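Local coordinates for blue-light-activated histidine kinase 2 (Erythrobacter litoralis HTCC2594, PDB 4R38), which senses blue light through a flavin-binding LOV domain, the part described here, and autophosphorylates as a histidine kinase linked to light-enhanced bacterial virulence, at residues Leu26-Ile31 against Pro37-Asn42; Glu46-Tyr51 against Gly122-Met127; Arg82-Val87 against Glu115-Phe120. All coordinates share one frame; numbering follows the deposited sequence.

Contact 1. Residues Leu26-Ile31 against Pro37-Asn42; sequences LTIADI and PLIYVN. With RBF (riboflavin), chain E.
The carbonyl oxygen of I28 is gripped by two successive N-H groups of the facing strand, a strong bond from I39 N at 2.9 Å and a weak one from Y40 N at 3.4 Å. This shared acceptor marks a classic beta bulge in the antiparallel hairpin that opens the PAS fold of this LOV domain, where strand 25-30 turns back into strand 38-41. I28 returns a bond of its own, from its N to Y40 O, and past the bulge the ladder resumes with D30 N to P37 O. The extra residue changes the register, so that T27 pairs with V41 but A29 with L38.

On one face of the hairpin the isoleucines I28 and I39 meet through CG2 and CG1, while CD2 of L26 lies 4.0 Å from Y40 CE2, the two side chains crossing at about a right angle. T27 faces the flavin, while V41, on the same face, packs on V56 of helix 53-56. T27 CB packs against L38 CD2 at 3.7 Å, and L38 in turn touches C61, the cysteine that forms the flavin adduct, not attached in this structure. With chi1 at 61°, T27 OG1 is set between its own backbone N and carbonyl carbon, 3.3 Å from riboflavin C6; the same hydroxyl is hydrogen-bonded to Q124 NE2. Beyond T27, the methyl of A29 approaches riboflavin C7M.

The open end of the hairpin is closed by N42, which stands at the N-cap of the next helix. Its ND2 binds F24 O and its OD1 also caps F45 N, while L26 N reaches that OD1 at 3.1 Å from above the amide's carbonyl plane, 46° out of it.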
loop_
_atom_site.group_PDB
_atom_site.type_symbol
_atom_site.label_atom_id
_atom_site.label_comp_id
_atom_site.label_asym_id
_atom_site.label_seq_id
_atom_site.Cartn_x
_atom_site.Cartn_y
_atom_site.Cartn_z
ATOM N N LEU A 26 -6.890 3.182 4.197
ATOM C CA LEU A 26 -7.219 2.020 3.392
ATOM C C LEU A 26 -6.963 2.332 1.930
ATOM O O LEU A 26 -7.189 3.459 1.482
ATOM C CB LEU A 26 -8.677 1.639 3.616
ATOM C CG LEU A 26 -9.155 0.338 2.941
ATOM C CD1 LEU A 26 -10.095 -0.430 3.855
ATOM C CD2 LEU A 26 -9.806 0.651 1.613
ATOM N N THR A 27 -6.469 1.322 1.212
ATOM C CA THR A 27 -6.127 1.434 -0.198
ATOM C C THR A 27 -6.581 0.170 -0.912
ATOM O O THR A 27 -6.634 -0.905 -0.316
ATOM C CB THR A 27 -4.619 1.548 -0.398
ATOM O OG1 THR A 27 -3.980 0.374 0.124
ATOM C CG2 THR A 27 -4.053 2.796 0.295
ATOM N N ILE A 28 -6.938 0.292 -2.187
ATOM C CA ILE A 28 -7.283 -0.872 -2.983
ATOM C C ILE A 28 -6.504 -0.707 -4.277
ATOM O O ILE A 28 -6.465 0.397 -4.808
ATOM C CB ILE A 28 -8.781 -0.940 -3.309
ATOM C CG1 ILE A 28 -9.627 -1.076 -2.017
ATOM C CG2 ILE A 28 -9.110 -2.100 -4.250
ATOM C CD1 ILE A 28 -11.093 -0.872 -2.238
ATOM N N ALA A 29 -5.891 -1.789 -4.755
ATOM C CA ALA A 29 -5.113 -1.778 -6.000
ATOM C C ALA A 29 -5.684 -2.794 -6.962
ATOM O O ALA A 29 -6.151 -3.829 -6.535
ATOM C CB ALA A 29 -3.678 -2.124 -5.723
ATOM N N ASP A 30 -5.629 -2.498 -8.262
ATOM C CA ASP A 30 -6.023 -3.463 -9.272
ATOM C C ASP A 30 -4.729 -4.127 -9.726
ATOM O O ASP A 30 -3.970 -3.553 -10.522
ATOM C CB ASP A 30 -6.735 -2.754 -10.428
ATOM C CG ASP A 30 -7.273 -3.735 -11.480
ATOM O OD1 ASP A 30 -6.693 -4.836 -11.596
ATOM O OD2 ASP A 30 -8.275 -3.416 -12.180
ATOM N N ILE A 31 -4.429 -5.295 -9.161
ATOM C CA ILE A 31 -3.142 -5.945 -9.416
ATOM C C ILE A 31 -3.106 -6.711 -10.734
ATOM O O ILE A 31 -2.088 -7.320 -11.067
ATOM C CB ILE A 31 -2.682 -6.862 -8.239
ATOM C CG1 ILE A 31 -3.608 -8.054 -8.046
ATOM C CG2 ILE A 31 -2.538 -6.022 -6.946
ATOM C CD1 ILE A 31 -2.996 -9.173 -7.244
ATOM N N PRO A 37 -1.640 -0.475 -10.040
ATOM C CA PRO A 37 -2.017 0.883 -9.651
ATOM C C PRO A 37 -3.047 0.907 -8.561
ATOM O O PRO A 37 -3.943 0.073 -8.549
ATOM C CB PRO A 37 -2.659 1.442 -10.916
ATOM C CG PRO A 37 -3.232 0.229 -11.565
ATOM C CD PRO A 37 -2.127 -0.782 -11.391
ATOM N N LEU A 38 -2.942 1.890 -7.694
ATOM C CA LEU A 38 -4.027 2.195 -6.768
ATOM C C LEU A 38 -5.263 2.646 -7.541
ATOM O O LEU A 38 -5.158 3.437 -8.462
ATOM C CB LEU A 38 -3.622 3.327 -5.840
ATOM C CG LEU A 38 -2.589 2.962 -4.788
ATOM C CD1 LEU A 38 -2.086 4.223 -4.090
ATOM C CD2 LEU A 38 -3.132 1.978 -3.791
ATOM N N ILE A 39 -6.432 2.156 -7.158
ATOM C CA ILE A 39 -7.703 2.628 -7.745
ATOM C C ILE A 39 -8.520 3.414 -6.727
ATOM O O ILE A 39 -9.429 4.166 -7.092
ATOM C CB ILE A 39 -8.517 1.494 -8.388
ATOM C CG1 ILE A 39 -8.941 0.431 -7.349
ATOM C CG2 ILE A 39 -7.747 0.861 -9.552
ATOM C CD1 ILE A 39 -9.942 -0.587 -7.891
ATOM N N TYR A 40 -8.197 3.222 -5.448
ATOM C CA TYR A 40 -8.914 3.875 -4.355
ATOM C C TYR A 40 -8.013 4.058 -3.145
ATOM O O TYR A 40 -7.243 3.168 -2.789
ATOM C CB TYR A 40 -10.116 3.034 -3.919
ATOM C CG TYR A 40 -10.862 3.621 -2.732
ATOM C CD1 TYR A 40 -11.880 4.546 -2.919
ATOM C CD2 TYR A 40 -10.498 3.283 -1.440
ATOM C CE1 TYR A 40 -12.549 5.099 -1.839
ATOM C CE2 TYR A 40 -11.155 3.831 -0.349
ATOM C CZ TYR A 40 -12.162 4.736 -0.555
ATOM O OH TYR A 40 -12.794 5.281 0.531
ATOM N N VAL A 41 -8.114 5.224 -2.522
ATOM C CA VAL A 41 -7.523 5.464 -1.209
ATOM C C VAL A 41 -8.589 6.279 -0.485
ATOM O O VAL A 41 -9.418 6.927 -1.136
ATOM C CB VAL A 41 -6.160 6.218 -1.263
ATOM C CG1 VAL A 41 -5.188 5.478 -2.164
ATOM C CG2 VAL A 41 -6.323 7.676 -1.722
ATOM N N ASN A 42 -8.584 6.243 0.843
ATOM C CA ASN A 42 -9.487 7.090 1.592
ATOM C C ASN A 42 -8.809 8.318 2.211
ATOM O O ASN A 42 -7.603 8.555 2.078
ATOM C CB ASN A 42 -10.209 6.275 2.671
ATOM C CG ASN A 42 -9.285 5.737 3.741
ATOM O OD1 ASN A 42 -8.077 5.954 3.717
ATOM N ND2 ASN A 42 -9.877 5.010 4.709
HETATM N N1 RBF E . 4.044 -0.186 -0.099
HETATM C C2 RBF E . 4.446 0.817 0.725
HETATM O O2 RBF E . 5.623 1.121 0.779
HETATM N N3 RBF E . 3.520 1.468 1.491
HETATM C C4 RBF E . 2.197 1.214 1.393
HETATM O O4 RBF E . 1.367 1.830 2.102
HETATM C C4A RBF E . 1.736 0.223 0.491
HETATM N N5 RBF E . 0.420 -0.059 0.303
HETATM C C5A RBF E . 0.038 -1.002 -0.576
HETATM C C6 RBF E . -1.331 -1.333 -0.780
HETATM C C7 RBF E . -1.725 -2.298 -1.704
HETATM C C7M RBF E . -3.246 -2.570 -1.831
HETATM C C8 RBF E . -0.755 -2.984 -2.434
HETATM C C8M RBF E . -1.063 -4.077 -3.457
HETATM C C9 RBF E . 0.567 -2.692 -2.242
HETATM C C9A RBF E . 1.010 -1.706 -1.313
HETATM N N10 RBF E . 2.359 -1.422 -1.182
HETATM C C10 RBF E . 2.747 -0.454 -0.267
HETATM C "C1'" RBF E . 3.412 -2.176 -1.864
HETATM C "C2'" RBF E . 3.921 -1.623 -3.191
HETATM O "O2'" RBF E . 2.850 -1.119 -3.880
HETATM C "C3'" RBF E . 4.587 -2.750 -3.975
HETATM O "O3'" RBF E . 3.638 -3.727 -4.301
HETATM C "C4'" RBF E . 5.700 -3.420 -3.173
HETATM O "O4'" RBF E . 6.704 -2.500 -2.830
HETATM C "C5'" RBF E . 6.321 -4.564 -3.964
HETATM O "O5'" RBF E . 6.840 -4.083 -5.192
#

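Contact 2. Residues Glu46-Tyr51 against Gly122-Met127; sequences EQMTGY and GIQVDM. With RBF (riboflavin), chain E.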
loop_
_atom_site.group_PDB
_atom_site.type_symbol
_atom_site.label_atom_id
_atom_site.label_comp_id
_atom_site.label_asym_id
_atom_site.label_seq_id
_atom_site.Cartn_x
_atom_site.Cartn_y
_atom_site.Cartn_z
ATOM N N GLU A 46 -4.792 9.895 2.768
ATOM C CA GLU A 46 -4.362 11.250 2.434
ATOM C C GLU A 46 -3.745 11.942 3.643
ATOM O O GLU A 46 -2.712 12.568 3.528
ATOM C CB GLU A 46 -5.537 12.092 1.927
ATOM C CG GLU A 46 -6.201 11.610 0.652
ATOM C CD GLU A 46 -7.232 12.612 0.159
ATOM O OE1 GLU A 46 -8.137 12.981 0.945
ATOM O OE2 GLU A 46 -7.132 13.062 -1.000
ATOM N N GLN A 47 -4.379 11.810 4.810
ATOM C CA GLN A 47 -3.902 12.513 5.994
ATOM C C GLN A 47 -2.588 11.954 6.509
ATOM O O GLN A 47 -1.720 12.710 6.940
ATOM C CB GLN A 47 -4.947 12.465 7.113
ATOM C CG GLN A 47 -6.205 13.260 6.814
ATOM C CD GLN A 47 -7.279 13.076 7.884
ATOM O OE1 GLN A 47 -7.126 12.271 8.806
ATOM N NE2 GLN A 47 -8.373 13.826 7.761
ATOM N N MET A 48 -2.434 10.635 6.466
ATOM C CA MET A 48 -1.184 9.997 6.880
ATOM C C MET A 48 -0.015 10.303 5.940
ATOM O O MET A 48 1.099 10.585 6.389
ATOM C CB MET A 48 -1.357 8.482 6.969
ATOM C CG MET A 48 -0.061 7.726 7.333
ATOM S SD MET A 48 -0.275 5.934 7.250
ATOM C CE MET A 48 -0.222 5.715 5.463
ATOM N N THR A 49 -0.263 10.234 4.639
ATOM C CA THR A 49 0.825 10.356 3.669
ATOM C C THR A 49 1.076 11.775 3.177
ATOM O O THR A 49 2.161 12.058 2.667
ATOM C CB THR A 49 0.589 9.514 2.420
ATOM O OG1 THR A 49 -0.456 10.092 1.634
ATOM C CG2 THR A 49 0.302 8.066 2.773
ATOM N N GLY A 50 0.084 12.654 3.288
ATOM C CA GLY A 50 0.220 14.004 2.762
ATOM C C GLY A 50 -0.034 14.133 1.264
ATOM O O GLY A 50 0.062 15.233 0.724
ATOM N N TYR A 51 -0.373 13.018 0.607
ATOM C CA TYR A 51 -0.731 13.002 -0.814
ATOM C C TYR A 51 -2.236 13.079 -1.044
ATOM O O TYR A 51 -3.005 12.378 -0.391
ATOM C CB TYR A 51 -0.226 11.716 -1.473
ATOM C CG TYR A 51 1.273 11.633 -1.627
ATOM C CD1 TYR A 51 1.907 12.168 -2.747
ATOM C CD2 TYR A 51 2.061 11.007 -0.665
ATOM C CE1 TYR A 51 3.275 12.090 -2.896
ATOM C CE2 TYR A 51 3.444 10.923 -0.820
ATOM C CZ TYR A 51 4.032 11.470 -1.927
ATOM O OH TYR A 51 5.394 11.375 -2.064
ATOM N N GLY A 122 -5.345 -3.080 1.279
ATOM C CA GLY A 122 -4.335 -2.892 2.307
ATOM C C GLY A 122 -4.762 -1.818 3.300
ATOM O O GLY A 122 -5.439 -0.852 2.929
ATOM N N ILE A 123 -4.406 -2.002 4.568
ATOM C CA ILE A 123 -4.492 -0.908 5.524
ATOM C C ILE A 123 -3.093 -0.552 5.974
ATOM O O ILE A 123 -2.186 -1.401 5.966
ATOM C CB ILE A 123 -5.373 -1.227 6.748
ATOM C CG1 ILE A 123 -4.819 -2.432 7.504
ATOM C CG2 ILE A 123 -6.802 -1.438 6.289
ATOM C CD1 ILE A 123 -5.540 -2.685 8.805
ATOM N N GLN A 124 -2.920 0.729 6.295
ATOM C CA GLN A 124 -1.663 1.273 6.736
ATOM C C GLN A 124 -1.841 1.875 8.106
ATOM O O GLN A 124 -2.760 2.668 8.330
ATOM C CB GLN A 124 -1.210 2.391 5.817
ATOM C CG GLN A 124 -0.911 1.937 4.436
ATOM C CD GLN A 124 -2.112 1.801 3.537
ATOM O OE1 GLN A 124 -3.190 2.327 3.809
ATOM N NE2 GLN A 124 -1.920 1.092 2.424
ATOM N N VAL A 125 -0.936 1.511 9.000
ATOM C CA VAL A 125 -0.907 2.060 10.345
ATOM C C VAL A 125 0.432 2.755 10.560
ATOM O O VAL A 125 1.494 2.136 10.465
ATOM C CB VAL A 125 -1.053 0.959 11.404
ATOM C CG1 VAL A 125 -1.039 1.574 12.811
ATOM C CG2 VAL A 125 -2.320 0.166 11.176
ATOM N N ASP A 126 0.364 4.050 10.837
ATOM C CA ASP A 126 1.530 4.874 11.122
ATOM C C ASP A 126 2.121 4.523 12.491
ATOM O O ASP A 126 1.484 4.778 13.523
ATOM C CB ASP A 126 1.074 6.332 11.095
ATOM C CG ASP A 126 2.215 7.328 11.115
ATOM O OD1 ASP A 126 3.361 6.979 11.490
ATOM O OD2 ASP A 126 1.933 8.492 10.759
ATOM N N MET A 127 3.332 3.952 12.500
ATOM C CA MET A 127 4.004 3.575 13.744
ATOM C C MET A 127 5.031 4.634 14.168
ATOM O O MET A 127 5.768 4.433 15.134
ATOM C CB MET A 127 4.703 2.221 13.596
ATOM C CG MET A 127 3.791 1.067 13.226
ATOM S SD MET A 127 2.608 0.754 14.533
ATOM C CE MET A 127 1.552 -0.535 13.847
HETATM N N1 RBF E . 4.044 -0.186 -0.099
HETATM C C2 RBF E . 4.446 0.817 0.725
HETATM O O2 RBF E . 5.623 1.121 0.779
HETATM N N3 RBF E . 3.520 1.468 1.491
HETATM C C4 RBF E . 2.197 1.214 1.393
HETATM O O4 RBF E . 1.367 1.830 2.102
HETATM C C4A RBF E . 1.736 0.223 0.491
HETATM N N5 RBF E . 0.420 -0.059 0.303
HETATM C C5A RBF E . 0.038 -1.002 -0.576
HETATM C C6 RBF E . -1.331 -1.333 -0.780
HETATM C C7 RBF E . -1.725 -2.298 -1.704
HETATM C C7M RBF E . -3.246 -2.570 -1.831
HETATM C C8 RBF E . -0.755 -2.984 -2.434
HETATM C C8M RBF E . -1.063 -4.077 -3.457
HETATM C C9 RBF E . 0.567 -2.692 -2.242
HETATM C C9A RBF E . 1.010 -1.706 -1.313
HETATM N N10 RBF E . 2.359 -1.422 -1.182
HETATM C C10 RBF E . 2.747 -0.454 -0.267
HETATM C "C1'" RBF E . 3.412 -2.176 -1.864
HETATM C "C2'" RBF E . 3.921 -1.623 -3.191
HETATM O "O2'" RBF E . 2.850 -1.119 -3.880
HETATM C "C3'" RBF E . 4.587 -2.750 -3.975
HETATM O "O3'" RBF E . 3.638 -3.727 -4.301
HETATM C "C4'" RBF E . 5.700 -3.420 -3.173
HETATM O "O4'" RBF E . 6.704 -2.500 -2.830
HETATM C "C5'" RBF E . 6.321 -4.564 -3.964
HETATM O "O5'" RBF E . 6.840 -4.083 -5.192
#
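M48 reaches from helix 43-49 to strand 119-128 and meets Q124 with the last atoms of its chain: CE lies 3.5 Å from Q124 CB, and SD is 3.9 Å from the same carbon. The chain leaves the helix extended, with CG anti to the backbone N, and bends only at chi3 (77°), which turns the methyl onto Q124, the two side chains crossing at about a right angle. This is the tight, buried part of the contact, and it is wholly apolar.

Toward D126 the fit is looser and more exposed. M48 CG comes no nearer than 4.0 Å to D126 OD2, and the carboxylate is engaged by other partners, OD2 in a salt bridge with R95 NH1, OD1 in a hydrogen bond with the backbone N of G128. R95 also binds M48 O, so one arginine ties the end of the helix to the strand.

On its other side, Q124 turns at chi2 (82°) to bring its amide to the flavin. NE2 makes weak hydrogen bonds to riboflavin N5 and O4, both at 3.4 Å, and CG lies 3.3 Å from O4. The bond between S25 OG and OE1 probably helps fix the rotation of the amide. A glutamine on the last strand in sequence, which runs in the middle of the sheet, facing flavin N5 and O4, is characteristic of LOV photosensor sites, where it is thought to respond to formation of the cysteine adduct.

Contact 3. Residues Arg82-Val87 against Glu115-Phe120; sequences RNCEEV and EKCRYF. With RBF (riboflavin), chain E.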
loop_
_atom_site.group_PDB
_atom_site.type_symbol
_atom_site.label_atom_id
_atom_site.label_comp_id
_atom_site.label_asym_id
_atom_site.label_seq_id
_atom_site.Cartn_x
_atom_site.Cartn_y
_atom_site.Cartn_z
ATOM N N ARG A 82 2.261 -11.649 -6.040
ATOM C CA ARG A 82 2.368 -12.626 -7.126
ATOM C C ARG A 82 1.609 -13.923 -6.816
ATOM O O ARG A 82 1.076 -14.572 -7.718
ATOM C CB ARG A 82 3.842 -12.955 -7.423
ATOM C CG ARG A 82 4.703 -11.778 -7.943
ATOM C CD ARG A 82 6.041 -12.231 -8.556
ATOM N NE ARG A 82 6.915 -12.836 -7.556
ATOM C CZ ARG A 82 7.768 -12.191 -6.770
ATOM N NH1 ARG A 82 7.956 -10.877 -6.863
ATOM N NH2 ARG A 82 8.462 -12.879 -5.878
ATOM N N ASN A 83 1.551 -14.291 -5.535
ATOM C CA ASN A 83 0.918 -15.541 -5.097
ATOM C C ASN A 83 -0.446 -15.340 -4.466
ATOM O O ASN A 83 -0.991 -16.259 -3.819
ATOM C CB ASN A 83 1.835 -16.266 -4.106
ATOM C CG ASN A 83 3.076 -16.801 -4.764
ATOM O OD1 ASN A 83 3.039 -17.836 -5.429
ATOM N ND2 ASN A 83 4.191 -16.093 -4.596
ATOM N N CYS A 84 -1.000 -14.143 -4.670
ATOM C CA CYS A 84 -2.317 -13.761 -4.151
ATOM C C CYS A 84 -2.511 -14.165 -2.674
ATOM O O CYS A 84 -3.529 -14.766 -2.301
ATOM C CB CYS A 84 -3.403 -14.326 -5.057
ATOM S SG CYS A 84 -5.065 -13.700 -4.655
ATOM N N GLU A 85 -1.531 -13.798 -1.844
ATOM C CA GLU A 85 -1.479 -14.158 -0.416
ATOM C C GLU A 85 -1.607 -12.939 0.491
ATOM O O GLU A 85 -1.245 -11.824 0.118
ATOM C CB GLU A 85 -0.146 -14.821 -0.069
ATOM C CG GLU A 85 0.135 -16.167 -0.712
ATOM C CD GLU A 85 1.537 -16.692 -0.370
ATOM O OE1 GLU A 85 2.389 -15.906 0.123
ATOM O OE2 GLU A 85 1.790 -17.896 -0.603
ATOM N N GLU A 86 -2.123 -13.156 1.701
ATOM C CA GLU A 86 -2.131 -12.101 2.697
ATOM C C GLU A 86 -0.702 -11.881 3.172
ATOM O O GLU A 86 0.090 -12.820 3.212
ATOM C CB GLU A 86 -3.000 -12.499 3.911
ATOM C CG GLU A 86 -4.447 -12.781 3.631
ATOM C CD GLU A 86 -5.200 -13.132 4.914
ATOM O OE1 GLU A 86 -4.524 -13.455 5.920
ATOM O OE2 GLU A 86 -6.451 -13.069 4.923
ATOM N N VAL A 87 -0.372 -10.650 3.544
ATOM C CA VAL A 87 0.928 -10.361 4.092
ATOM C C VAL A 87 0.877 -9.166 5.038
ATOM O O VAL A 87 0.049 -8.273 4.892
ATOM C CB VAL A 87 1.938 -10.053 2.939
ATOM C CG1 VAL A 87 1.552 -8.770 2.219
ATOM C CG2 VAL A 87 3.362 -9.993 3.444
ATOM N N GLU A 115 -10.731 -16.470 -8.204
ATOM C CA GLU A 115 -9.646 -17.259 -8.776
ATOM C C GLU A 115 -8.694 -16.408 -9.610
ATOM O O GLU A 115 -7.514 -16.733 -9.728
ATOM C CB GLU A 115 -10.218 -18.374 -9.646
ATOM C CG GLU A 115 -11.121 -17.869 -10.756
ATOM C CD GLU A 115 -11.601 -18.978 -11.663
ATOM O OE1 GLU A 115 -10.927 -19.243 -12.686
ATOM O OE2 GLU A 115 -12.654 -19.580 -11.351
ATOM N N LYS A 116 -9.210 -15.325 -10.187
ATOM C CA LYS A 116 -8.393 -14.412 -10.991
ATOM C C LYS A 116 -7.615 -13.413 -10.125
ATOM O O LYS A 116 -6.692 -12.759 -10.617
ATOM C CB LYS A 116 -9.267 -13.660 -12.004
ATOM C CG LYS A 116 -9.938 -14.564 -13.051
ATOM C CD LYS A 116 -8.910 -15.356 -13.853
ATOM C CE LYS A 116 -9.540 -16.179 -14.969
ATOM N NZ LYS A 116 -8.518 -17.027 -15.659
ATOM N N CYS A 117 -8.000 -13.309 -8.852
ATOM C CA CYS A 117 -7.352 -12.422 -7.867
ATOM C C CYS A 117 -6.960 -11.044 -8.399
ATOM O O CYS A 117 -5.783 -10.687 -8.472
ATOM C CB CYS A 117 -6.140 -13.110 -7.267
ATOM S SG CYS A 117 -5.338 -12.139 -5.952
ATOM N N ARG A 118 -7.964 -10.254 -8.731
ATOM C CA ARG A 118 -7.745 -8.995 -9.412
ATOM C C ARG A 118 -7.418 -7.839 -8.478
ATOM O O ARG A 118 -6.679 -6.951 -8.834
ATOM C CB ARG A 118 -8.999 -8.659 -10.213
ATOM C CG ARG A 118 -8.985 -7.293 -10.821
ATOM C CD ARG A 118 -10.072 -7.159 -11.874
ATOM N NE ARG A 118 -9.703 -6.029 -12.689
ATOM C CZ ARG A 118 -9.373 -6.076 -13.974
ATOM N NH1 ARG A 118 -9.481 -7.205 -14.684
ATOM N NH2 ARG A 118 -9.014 -4.952 -14.559
ATOM N N TYR A 119 -8.022 -7.834 -7.296
ATOM C CA TYR A 119 -7.895 -6.698 -6.403
ATOM C C TYR A 119 -7.218 -7.065 -5.092
ATOM O O TYR A 119 -7.446 -8.140 -4.535
ATOM C CB TYR A 119 -9.280 -6.139 -6.080
ATOM C CG TYR A 119 -10.066 -5.664 -7.290
ATOM C CD1 TYR A 119 -9.821 -4.409 -7.859
ATOM C CD2 TYR A 119 -11.015 -6.478 -7.877
ATOM C CE1 TYR A 119 -10.566 -3.977 -8.965
ATOM C CE2 TYR A 119 -11.750 -6.058 -8.961
ATOM C CZ TYR A 119 -11.506 -4.816 -9.518
ATOM O OH TYR A 119 -12.248 -4.417 -10.617
ATOM N N PHE A 120 -6.434 -6.124 -4.594
ATOM C CA PHE A 120 -5.763 -6.273 -3.310
ATOM C C PHE A 120 -6.206 -5.093 -2.488
ATOM O O PHE A 120 -6.324 -3.986 -3.000
ATOM C CB PHE A 120 -4.247 -6.263 -3.480
ATOM C CG PHE A 120 -3.580 -7.584 -3.175
ATOM C CD1 PHE A 120 -2.612 -7.671 -2.193
ATOM C CD2 PHE A 120 -3.910 -8.723 -3.882
ATOM C CE1 PHE A 120 -2.011 -8.879 -1.907
ATOM C CE2 PHE A 120 -3.304 -9.941 -3.588
ATOM C CZ PHE A 120 -2.354 -10.006 -2.616
HETATM N N1 RBF E . 4.044 -0.186 -0.099
HETATM C C2 RBF E . 4.446 0.817 0.725
HETATM O O2 RBF E . 5.623 1.121 0.779
HETATM N N3 RBF E . 3.520 1.468 1.491
HETATM C C4 RBF E . 2.197 1.214 1.393
HETATM O O4 RBF E . 1.367 1.830 2.102
HETATM C C4A RBF E . 1.736 0.223 0.491
HETATM N N5 RBF E . 0.420 -0.059 0.303
HETATM C C5A RBF E . 0.038 -1.002 -0.576
HETATM C C6 RBF E . -1.331 -1.333 -0.780
HETATM C C7 RBF E . -1.725 -2.298 -1.704
HETATM C C7M RBF E . -3.246 -2.570 -1.831
HETATM C C8 RBF E . -0.755 -2.984 -2.434
HETATM C C8M RBF E . -1.063 -4.077 -3.457
HETATM C C9 RBF E . 0.567 -2.692 -2.242
HETATM C C9A RBF E . 1.010 -1.706 -1.313
HETATM N N10 RBF E . 2.359 -1.422 -1.182
HETATM C C10 RBF E . 2.747 -0.454 -0.267
HETATM C "C1'" RBF E . 3.412 -2.176 -1.864
HETATM C "C2'" RBF E . 3.921 -1.623 -3.191
HETATM O "O2'" RBF E . 2.850 -1.119 -3.880
HETATM C "C3'" RBF E . 4.587 -2.750 -3.975
HETATM O "O3'" RBF E . 3.638 -3.727 -4.301
HETATM C "C4'" RBF E . 5.700 -3.420 -3.173
HETATM O "O4'" RBF E . 6.704 -2.500 -2.830
HETATM C "C5'" RBF E . 6.321 -4.564 -3.964
HETATM O "O5'" RBF E . 6.840 -4.083 -5.192
#
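C84 and C117 are joined by a disulfide, SG to SG 2.0 Å, whose torsion of 92° turns the two CB-SG bonds almost perpendicular to each other about the bridge. Both sulfurs lie opposite the backbone nitrogens (chi1 -171° and -176°), and the C84 and C117 CA atoms are 6.4 Å apart. Both cysteines have positive phi; in C84 this belongs to the Schellman motif that ends helix 71-82.

The ring of F120 is set edge-on to this bridge. C84 CA sits near the ring plane, 4.0 Å from F120 CE2, and the sulfur of C117 also lies at the ring's edge. F120 CZ lies 3.5 Å from O of E85, the residue after C84, which approaches the ring obliquely. Closer to the backbone the residue meets the cofactor: F120 CB is 3.9 Å from riboflavin C8M, and the carbonyl O of F120 is 3.6 Å from C7M. The phenylalanine therefore stands between the dimethylbenzene end of the flavin and the disulfide.

Around it, I81 of helix 71-82, M107 and P109 of strand 100-109, and I31 beyond strand 25-30 touch the F120 side chain. The disulfide thus staples the turn that leads from helix 71-82 into strand 87-94 to the loop that feeds strand 119-128.

How the contacts relate
Three ways of joining parts of one PAS domain are illustrated here. Contact 1 is buried and relies on backbone bonds between neighbouring strands; contact 2, also buried, sets a helix against the sheet through side chains alone; contact 3 is only partly buried and adds a covalent link near the surface. Strand 119-128 serves both contact 2 and contact 3, whose centres lie about 22 Å apart on opposite sides of the chain's centre. It also pairs with strand 25-30 of contact 1, through T27 N to G122 O and A29 N to F120 O. All three contacts reach riboflavin, contact 2 at its polar N5 and O4, contacts 1 and 3 at its dimethylbenzene end.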